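Local coordinates for DUF1436 domain-containing protein (Neisseria meningitidis, PDB 2GKP) that is of unknown function but belongs to the CdiI family, so it probably acts as an immunity protein in contact-dependent growth inhibition, at residues G121-P127 / D142-L148. Sequence-based numbering, arbitrary orientation. Where two conformers were deposited one is given.
Sequences GCLKISP and DDVILSL. With EDO (1,2-ethanediol), chain C.
I125 O accepts the V144 N-H at 2.8 Å, with the donor in the carbonyl plane. I125 N returns a bond to V144 O, making this an antiparallel hydrogen-bonded pair. L123 and L146 form the next such pair. There the N-H of L123 reaches L146 O from well above the carbonyl plane, 49° out of it. L148 N to G121 O closes the end of the pairing.

On one face, K124 and I145 lie side by side, with K124 CG 4.0 Å from I145 CD1. K124 CG is anti to the backbone N (chi1 -179°) and the chain beyond is extended. This brings K124 CE to 3.0 Å from D143 OD2, while K124 NZ stays 4.1 Å from that oxygen, too far for a salt bridge. The other carboxylate oxygen, D143 OD1, lies 3.0 Å from S126 OG, a weak hydrogen bond. Just before strand 144-147 begins, D142 CB rests against P127 CG at 3.6 Å.

The opposite face is apolar. I125 CD1 meets L146 CD1 at 4.0 Å. L123, I125 and V144 are buried here against helix 152-164. Strand 144-147 thus extends the antiparallel sheet beyond strand 122-132, whose other neighbour along this segment is strand 112-119.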
loop_
_atom_site.group_PDB
_atom_site.type_symbol
_atom_site.label_atom_id
_atom_site.label_comp_id
_atom_site.label_asym_id
_atom_site.label_seq_id
_atom_site.Cartn_x
_atom_site.Cartn_y
_atom_site.Cartn_z
ATOM N N GLY A 121 12.822 5.196 11.144
ATOM C CA GLY A 121 11.960 6.265 11.577
ATOM C C GLY A 121 11.535 7.201 10.459
ATOM O O GLY A 121 10.705 8.034 10.688
ATOM N N CYS A 122 12.087 7.052 9.259
ATOM C CA CYS A 122 11.772 7.942 8.165
ATOM C C CYS A 122 10.678 7.335 7.303
ATOM O O CYS A 122 10.824 6.202 6.862
ATOM C CB CYS A 122 13.004 8.169 7.295
ATOM S SG CYS A 122 12.705 9.351 5.996
ATOM N N LEU A 123 9.619 8.114 7.080
ATOM C CA LEU A 123 8.498 7.688 6.218
ATOM C C LEU A 123 8.603 8.360 4.853
ATOM O O LEU A 123 8.465 9.590 4.764
ATOM C CB LEU A 123 7.158 8.066 6.858
ATOM C CG LEU A 123 6.810 7.260 8.089
ATOM C CD1 LEU A 123 5.768 8.020 8.891
ATOM C CD2 LEU A 123 6.270 5.898 7.634
ATOM N N LYS A 124 8.825 7.575 3.793
ATOM C CA LYS A 124 8.812 8.081 2.427
ATOM C C LYS A 124 7.443 7.716 1.806
ATOM O O LYS A 124 7.140 6.526 1.634
ATOM C CB LYS A 124 9.962 7.465 1.617
ATOM C CG LYS A 124 10.056 7.947 0.144
ATOM C CD LYS A 124 11.247 7.298 -0.532
ATOM C CE LYS A 124 11.380 7.645 -1.997
ATOM N NZ LYS A 124 12.616 7.004 -2.463
ATOM N N ILE A 125 6.639 8.742 1.509
ATOM C CA ILE A 125 5.272 8.519 1.016
ATOM C C ILE A 125 5.243 9.009 -0.432
ATOM O O ILE A 125 5.377 10.199 -0.680
ATOM C CB ILE A 125 4.219 9.236 1.892
ATOM C CG1 ILE A 125 4.397 8.887 3.398
ATOM C CG2 ILE A 125 2.825 8.927 1.414
ATOM C CD1 ILE A 125 3.554 9.790 4.376
ATOM N N SER A 126 5.105 8.080 -1.371
ATOM C CA SER A 126 5.369 8.382 -2.783
ATOM C C SER A 126 4.119 8.261 -3.628
ATOM O O SER A 126 3.489 7.202 -3.653
ATOM C CB SER A 126 6.376 7.396 -3.356
ATOM O OG SER A 126 7.639 7.487 -2.700
ATOM N N PRO A 127 3.780 9.329 -4.349
ATOM C CA PRO A 127 2.654 9.292 -5.285
ATOM C C PRO A 127 3.065 8.547 -6.559
ATOM O O PRO A 127 4.209 8.099 -6.680
ATOM C CB PRO A 127 2.404 10.777 -5.564
ATOM C CG PRO A 127 3.789 11.371 -5.448
ATOM C CD PRO A 127 4.453 10.640 -4.330
ATOM N N ASP A 142 7.926 14.291 -6.174
ATOM C CA ASP A 142 6.701 14.633 -5.456
ATOM C C ASP A 142 6.475 13.899 -4.130
ATOM O O ASP A 142 5.366 13.929 -3.601
ATOM C CB ASP A 142 5.466 14.413 -6.348
ATOM C CG ASP A 142 5.070 15.632 -7.096
ATOM O OD1 ASP A 142 5.188 16.735 -6.527
ATOM O OD2 ASP A 142 4.616 15.466 -8.236
ATOM N N ASP A 143 7.511 13.292 -3.556
ATOM C CA ASP A 143 7.309 12.519 -2.321
ATOM C C ASP A 143 6.933 13.385 -1.138
ATOM O O ASP A 143 7.342 14.544 -1.046
ATOM C CB ASP A 143 8.580 11.719 -1.967
ATOM C CG ASP A 143 8.919 10.646 -2.969
ATOM O OD1 ASP A 143 8.088 10.286 -3.786
ATOM O OD2 ASP A 143 10.054 10.129 -2.905
ATOM N N VAL A 144 6.161 12.820 -0.211
ATOM C CA VAL A 144 5.906 13.468 1.087
ATOM C C VAL A 144 6.767 12.733 2.120
ATOM O O VAL A 144 6.657 11.531 2.275
ATOM C CB VAL A 144 4.418 13.375 1.464
ATOM C CG1 VAL A 144 4.173 13.876 2.831
ATOM C CG2 VAL A 144 3.524 14.089 0.452
ATOM N N ILE A 145 7.667 13.458 2.787
ATOM C CA ILE A 145 8.642 12.846 3.692
ATOM C C ILE A 145 8.231 13.236 5.122
ATOM O O ILE A 145 8.217 14.430 5.471
ATOM C CB ILE A 145 10.104 13.363 3.386
ATOM C CG1 ILE A 145 10.493 13.118 1.927
ATOM C CG2 ILE A 145 11.126 12.755 4.363
ATOM C CD1 ILE A 145 10.437 11.682 1.430
ATOM N N LEU A 146 7.890 12.230 5.940
ATOM C CA LEU A 146 7.553 12.423 7.347
ATOM C C LEU A 146 8.381 11.460 8.195
ATOM O O LEU A 146 9.370 10.894 7.732
ATOM C CB LEU A 146 6.057 12.205 7.583
ATOM C CG LEU A 146 5.142 13.217 6.873
ATOM C CD1 LEU A 146 3.705 12.826 7.017
ATOM C CD2 LEU A 146 5.340 14.613 7.403
ATOM N N SER A 147 8.012 11.299 9.451
ATOM C CA SER A 147 8.774 10.396 10.292
ATOM C C SER A 147 7.922 9.900 11.442
ATOM O O SER A 147 6.793 10.348 11.637
ATOM C CB SER A 147 10.060 11.071 10.796
ATOM O OG SER A 147 9.769 11.780 11.968
ATOM N N LEU A 148 8.477 8.988 12.223
ATOM C CA LEU A 148 7.769 8.480 13.399
ATOM C C LEU A 148 7.662 9.520 14.519
ATOM O O LEU A 148 6.968 9.297 15.510
ATOM C CB LEU A 148 8.387 7.173 13.919
ATOM C CG LEU A 148 8.304 5.974 12.956
ATOM C CD1 LEU A 148 8.999 4.803 13.636
ATOM C CD2 LEU A 148 6.816 5.665 12.650
HETATM C C1 EDO C . 3.496 4.869 -5.709
HETATM O O1 EDO C . 4.857 5.228 -6.009
HETATM C C2 EDO C . 3.093 3.685 -6.595
HETATM O O2 EDO C . 2.143 2.782 -6.016
#